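Local coordinates for protein D-glucosaminate-6-phosphate ammonia lyase (Salmonella typhimurium, PDB 7LCE) that is a pyridoxal-phosphate enzyme of the L-seryl-tRNA selenium transferase family, with a large domain of the aminotransferase type, at residues E56-Y61 and E65-T70; S220-G225 and V252-A257. All blocks are in the same frame, centred on the assembly; numbering follows the deposited sequence.

Interaction 1: E56-Y61 and E65-T70; sequences ELVSRY and EDSYIT
The carboxylate of Asp66 brings one corner back to helix 56-61: OD1 lies 4.3 Å from Ser59 OG and equally far from Glu56 N, packing distances rather than bonds. Within its own strand, the same oxygen accepts Ser67 N, which arrives from above the carboxylate plane, 42° out of it, and steadies the group beside the chain; OD2 on the other branch forms a salt bridge with Lys234. A second flat group belongs to the helix alone. The guanidinium of Arg60 has Leu57 CD2 3.6 Å above one face, toward the rim, while NH2 forms a salt bridge with Glu56 OE2 that is tilted modestly from the guanidinium plane.

The polar bridge between the segments is a pair of hydroxyls, Ser59 OG and Ser67 OG, 2.6 Å apart. Each has a further partner: Ser59 OG bonds to Gly55 O one helical turn back, and Ser67 OG to Thr224 OG1 of the next strand. Two buried hydroxyls thus join helix and sheet in a short polar chain. Beside it the contact turns apolar. Val58 holds CG1 anti to its backbone N (chi1 169°) and lays that methyl 3.8 Å from Ser67 CB, whereas CG2 reaches Ile69 CD1 at 4.1 Å, the two side chains crossing obliquely.

Helix and strand directions differ by 116°, and the strand starts with a classic beta bulge, Glu65 and Asp66 both facing Gly225. Helix 47-62 is followed after a short turn by the first strand of the mixed sheet and packs on it; strand 66-70 is the outermost strand within this chain, in the order 3-2-4-5-6-7-1 of the large domain of the aminotransferase (fold type I) architecture.

Interaction 2: S220-G225 and V252-A257; sequences SGFITG and VGLVYA
Leu254 projects from helix 248-262 onto the start of strand 221-225, and its atoms meet the strand one after another. CB lies 3.7 Å from Ser220 OG, with Ser220 CB a little farther off. CG, set anti to the backbone N (chi1 171°), carries the side chain on past that hydroxyl, and there the branches part. CD1 stays beside the serine, 3.7 Å from OG, in a van der Waals contact; the hydroxyl's hydrogen bond goes to Pro218 O. CD2 takes the other direction and comes within 3.6 Å of Phe222 CD1, approaching the ring obliquely, while Gly221 O lies 4.1 Å from the same methyl.

The strand under this leucine is the one that runs against its neighbours in the seven-stranded sheet of the aminotransferase-type large domain; Lys213, which carries the pyridoxal phosphate, lies in the connection leading to it from strand 206-210. Helix 248-262 covers one face of the sheet here, and Ile69 of the edge strand also touches Leu254.

Phe222 answers the leucine at about a right angle. Its CG sits between backbone N and carbonyl carbon (chi1 56°), which turns the ring toward Leu254; Val58 and Thr62 of helix 47-62 also touch it. The ring of Tyr209, on the adjoining strand 206-210, meets that of Phe222 with planes only about 15° apart.

From the N terminus, helix 47-62 leads through three residues into strand 66-70, and interaction 1 closes that tight turn. Much later, after strand 221-225 the chain leaves the sheet, passes through helix 227-234 and enters helix 248-262; interaction 2 closes this longer loop, with 26 residues between its segments. The two closures follow in series, neither nested nor crossed. In space they adjoin, with centres 7 Å apart, because strands 66-70 and 221-225 pair antiparallel: Tyr68 O lies 2.7 Å from Ile223 N, a probable hydrogen bond. Both helices pack on this part of the sheet and touch one another through Leu57 and Val255, while Leu57 and Val252 also meet a second subunit.

Interaction 1: E56-Y61 and E65-T70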
loop_
_atom_site.group_PDB
_atom_site.type_symbol
_atom_site.label_atom_id
_atom_site.label_comp_id
_atom_site.label_asym_id
_atom_site.label_seq_id
_atom_site.Cartn_x
_atom_site.Cartn_y
_atom_site.Cartn_z
ATOM N N GLU A 56 -32.128 -34.436 15.624
ATOM C CA GLU A 56 -33.415 -34.483 16.308
ATOM C C GLU A 56 -33.289 -35.166 17.663
ATOM O O GLU A 56 -33.805 -34.664 18.669
ATOM C CB GLU A 56 -34.427 -35.230 15.430
ATOM C CG GLU A 56 -35.776 -35.502 16.081
ATOM C CD GLU A 56 -36.684 -36.364 15.212
ATOM O OE1 GLU A 56 -36.276 -36.710 14.080
ATOM O OE2 GLU A 56 -37.796 -36.712 15.661
ATOM N N LEU A 57 -32.593 -36.306 17.713
ATOM C CA LEU A 57 -32.513 -37.051 18.964
ATOM C C LEU A 57 -31.711 -36.295 20.008
ATOM O O LEU A 57 -32.111 -36.233 21.175
ATOM C CB LEU A 57 -31.917 -38.437 18.721
ATOM C CG LEU A 57 -32.725 -39.354 17.801
ATOM C CD1 LEU A 57 -32.016 -40.686 17.574
ATOM C CD2 LEU A 57 -34.110 -39.555 18.382
ATOM N N VAL A 58 -30.596 -35.682 19.606
ATOM C CA VAL A 58 -29.792 -34.916 20.553
ATOM C C VAL A 58 -30.577 -33.722 21.084
ATOM O O VAL A 58 -30.518 -33.399 22.278
ATOM C CB VAL A 58 -28.469 -34.478 19.894
ATOM C CG1 VAL A 58 -27.748 -33.463 20.759
ATOM C CG2 VAL A 58 -27.583 -35.690 19.645
ATOM N N SER A 59 -31.339 -33.061 20.212
ATOM C CA SER A 59 -32.082 -31.877 20.619
ATOM C C SER A 59 -33.156 -32.182 21.654
ATOM O O SER A 59 -33.541 -31.280 22.405
ATOM C CB SER A 59 -32.706 -31.215 19.393
ATOM O OG SER A 59 -31.700 -30.829 18.474
ATOM N N ARG A 60 -33.642 -33.425 21.718
ATOM C CA ARG A 60 -34.633 -33.772 22.734
ATOM C C ARG A 60 -34.068 -33.621 24.140
ATOM O O ARG A 60 -34.811 -33.304 25.076
ATOM C CB ARG A 60 -35.149 -35.194 22.509
ATOM C CG ARG A 60 -35.939 -35.351 21.223
ATOM C CD ARG A 60 -36.415 -36.778 21.015
ATOM N NE ARG A 60 -37.005 -36.951 19.692
ATOM C CZ ARG A 60 -37.445 -38.104 19.207
ATOM N NH1 ARG A 60 -37.386 -39.219 19.918
ATOM N NH2 ARG A 60 -37.954 -38.140 17.979
ATOM N N TYR A 61 -32.763 -33.834 24.308
ATOM C CA TYR A 61 -32.159 -33.707 25.629
ATOM C C TYR A 61 -31.815 -32.261 25.963
ATOM O O TYR A 61 -31.784 -31.895 27.142
ATOM C CB TYR A 61 -30.901 -34.573 25.721
ATOM C CG TYR A 61 -31.126 -36.032 25.396
ATOM C CD1 TYR A 61 -31.594 -36.916 26.359
ATOM C CD2 TYR A 61 -30.865 -36.528 24.124
ATOM C CE1 TYR A 61 -31.800 -38.253 26.065
ATOM C CE2 TYR A 61 -31.068 -37.862 23.821
ATOM C CZ TYR A 61 -31.535 -38.720 24.795
ATOM O OH TYR A 61 -31.737 -40.048 24.497
ATOM N N GLU A 65 -33.838 -26.215 18.955
ATOM C CA GLU A 65 -34.574 -26.502 17.729
ATOM C C GLU A 65 -33.904 -27.614 16.929
ATOM O O GLU A 65 -34.580 -28.525 16.439
ATOM C CB GLU A 65 -34.710 -25.228 16.897
ATOM C CG GLU A 65 -35.370 -24.084 17.651
ATOM C CD GLU A 65 -35.422 -22.800 16.848
ATOM O OE1 GLU A 65 -34.669 -22.690 15.856
ATOM O OE2 GLU A 65 -36.203 -21.896 17.217
ATOM N N ASP A 66 -32.581 -27.559 16.785
ATOM C CA ASP A 66 -31.847 -28.565 16.031
ATOM C C ASP A 66 -30.474 -28.752 16.667
ATOM O O ASP A 66 -30.075 -28.005 17.565
ATOM C CB ASP A 66 -31.732 -28.180 14.549
ATOM C CG ASP A 66 -31.477 -29.380 13.646
ATOM O OD1 ASP A 66 -31.336 -30.507 14.168
ATOM O OD2 ASP A 66 -31.427 -29.197 12.410
ATOM N N SER A 67 -29.754 -29.766 16.191
ATOM C CA SER A 67 -28.431 -30.080 16.711
ATOM C C SER A 67 -27.584 -30.684 15.602
ATOM O O SER A 67 -28.101 -31.179 14.596
ATOM C CB SER A 67 -28.502 -31.039 17.908
ATOM O OG SER A 67 -29.194 -30.458 19.000
ATOM N N TYR A 68 -26.268 -30.636 15.796
ATOM C CA TYR A 68 -25.317 -31.186 14.839
ATOM C C TYR A 68 -24.174 -31.828 15.606
ATOM O O TYR A 68 -23.574 -31.188 16.474
ATOM C CB TYR A 68 -24.786 -30.100 13.896
ATOM C CG TYR A 68 -23.743 -30.583 12.912
ATOM C CD1 TYR A 68 -24.079 -31.457 11.886
ATOM C CD2 TYR A 68 -22.426 -30.155 13.000
ATOM C CE1 TYR A 68 -23.130 -31.899 10.983
ATOM C CE2 TYR A 68 -21.469 -30.591 12.100
ATOM C CZ TYR A 68 -21.827 -31.464 11.093
ATOM O OH TYR A 68 -20.880 -31.901 10.192
ATOM N N ILE A 69 -23.867 -33.084 15.277
ATOM C CA ILE A 69 -22.846 -33.852 15.981
ATOM C C ILE A 69 -21.492 -33.618 15.325
ATOM O O ILE A 69 -21.374 -33.600 14.094
ATOM C CB ILE A 69 -23.200 -35.351 16.001
ATOM C CG1 ILE A 69 -24.492 -35.588 16.780
ATOM C CG2 ILE A 69 -22.067 -36.167 16.603
ATOM C CD1 ILE A 69 -24.814 -37.053 16.988
ATOM N N THR A 70 -20.469 -33.433 16.153
ATOM C CA THR A 70 -19.099 -33.199 15.722
ATOM C C THR A 70 -18.179 -34.234 16.363
ATOM O O THR A 70 -18.600 -35.054 17.184
ATOM C CB THR A 70 -18.651 -31.780 16.083
ATOM O OG1 THR A 70 -18.683 -31.622 17.507
ATOM C CG2 THR A 70 -19.565 -30.747 15.446
#

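Interaction 2: S220-G225 and V252-A257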
loop_
_atom_site.group_PDB
_atom_site.type_symbol
_atom_site.label_atom_id
_atom_site.label_comp_id
_atom_site.label_asym_id
_atom_site.label_seq_id
_atom_site.Cartn_x
_atom_site.Cartn_y
_atom_site.Cartn_z
ATOM N N SER A 220 -16.719 -37.736 20.571
ATOM C CA SER A 220 -17.827 -37.046 19.927
ATOM C C SER A 220 -18.039 -35.701 20.604
ATOM O O SER A 220 -17.519 -35.435 21.691
ATOM C CB SER A 220 -19.108 -37.879 19.989
ATOM O OG SER A 220 -19.472 -38.130 21.333
ATOM N N GLY A 221 -18.823 -34.859 19.938
ATOM C CA GLY A 221 -19.274 -33.583 20.459
ATOM C C GLY A 221 -20.466 -33.155 19.635
ATOM O O GLY A 221 -20.768 -33.748 18.597
ATOM N N PHE A 222 -21.162 -32.124 20.107
ATOM C CA PHE A 222 -22.315 -31.661 19.352
ATOM C C PHE A 222 -22.544 -30.173 19.564
ATOM O O PHE A 222 -22.179 -29.605 20.596
ATOM C CB PHE A 222 -23.574 -32.463 19.711
ATOM C CG PHE A 222 -23.916 -32.453 21.176
ATOM C CD1 PHE A 222 -23.331 -33.362 22.042
ATOM C CD2 PHE A 222 -24.849 -31.564 21.678
ATOM C CE1 PHE A 222 -23.652 -33.370 23.387
ATOM C CE2 PHE A 222 -25.175 -31.568 23.023
ATOM C CZ PHE A 222 -24.577 -32.472 23.877
ATOM N N ILE A 223 -23.139 -29.550 18.548
ATOM C CA ILE A 223 -23.608 -28.171 18.598
ATOM C C ILE A 223 -25.127 -28.202 18.662
ATOM O O ILE A 223 -25.768 -28.921 17.887
ATOM C CB ILE A 223 -23.132 -27.368 17.377
ATOM C CG1 ILE A 223 -21.619 -27.519 17.195
ATOM C CG2 ILE A 223 -23.541 -25.911 17.513
ATOM C CD1 ILE A 223 -21.093 -26.895 15.921
ATOM N N THR A 224 -25.701 -27.424 19.574
ATOM C CA THR A 224 -27.145 -27.368 19.750
ATOM C C THR A 224 -27.594 -25.914 19.814
ATOM O O THR A 224 -26.898 -25.063 20.377
ATOM C CB THR A 224 -27.572 -28.132 21.019
ATOM O OG1 THR A 224 -28.999 -28.140 21.128
ATOM C CG2 THR A 224 -26.967 -27.507 22.270
ATOM N N GLY A 225 -28.748 -25.626 19.220
ATOM C CA GLY A 225 -29.223 -24.251 19.191
ATOM C C GLY A 225 -30.352 -24.052 18.199
ATOM O O GLY A 225 -31.147 -24.964 17.949
ATOM N N VAL A 252 -23.909 -42.561 16.417
ATOM C CA VAL A 252 -24.868 -43.394 17.138
ATOM C C VAL A 252 -24.438 -43.558 18.591
ATOM O O VAL A 252 -25.273 -43.566 19.505
ATOM C CB VAL A 252 -25.024 -44.754 16.433
ATOM C CG1 VAL A 252 -25.908 -45.686 17.245
ATOM C CG2 VAL A 252 -25.584 -44.562 15.033
ATOM N N GLY A 253 -23.130 -43.687 18.825
ATOM C CA GLY A 253 -22.643 -43.859 20.184
ATOM C C GLY A 253 -23.006 -42.700 21.091
ATOM O O GLY A 253 -23.376 -42.900 22.250
ATOM N N LEU A 254 -22.918 -41.472 20.574
ATOM C CA LEU A 254 -23.281 -40.308 21.379
ATOM C C LEU A 254 -24.756 -40.337 21.761
ATOM O O LEU A 254 -25.115 -40.031 22.905
ATOM C CB LEU A 254 -22.951 -39.022 20.622
ATOM C CG LEU A 254 -23.486 -37.733 21.250
ATOM C CD1 LEU A 254 -22.866 -37.499 22.619
ATOM C CD2 LEU A 254 -23.249 -36.542 20.334
ATOM N N VAL A 255 -25.628 -40.697 20.816
ATOM C CA VAL A 255 -27.059 -40.726 21.102
ATOM C C VAL A 255 -27.371 -41.775 22.162
ATOM O O VAL A 255 -28.134 -41.520 23.104
ATOM C CB VAL A 255 -27.858 -40.968 19.809
ATOM C CG1 VAL A 255 -29.349 -41.043 20.113
ATOM C CG2 VAL A 255 -27.564 -39.870 18.801
ATOM N N TYR A 256 -26.783 -42.967 22.034
ATOM C CA TYR A 256 -27.022 -44.004 23.033
ATOM C C TYR A 256 -26.344 -43.678 24.356
ATOM O O TYR A 256 -26.810 -44.117 25.414
ATOM C CB TYR A 256 -26.572 -45.367 22.506
ATOM C CG TYR A 256 -27.640 -46.062 21.691
ATOM C CD1 TYR A 256 -27.900 -45.687 20.380
ATOM C CD2 TYR A 256 -28.402 -47.082 22.244
ATOM C CE1 TYR A 256 -28.889 -46.314 19.643
ATOM C CE2 TYR A 256 -29.387 -47.717 21.513
ATOM C CZ TYR A 256 -29.627 -47.331 20.215
ATOM O OH TYR A 256 -30.610 -47.966 19.489
ATOM N N ALA A 257 -25.255 -42.909 24.323
ATOM C CA ALA A 257 -24.642 -42.462 25.567
ATOM C C ALA A 257 -25.494 -41.407 26.257
ATOM O O ALA A 257 -25.520 -41.343 27.491
ATOM C CB ALA A 257 -23.239 -41.923 25.303
#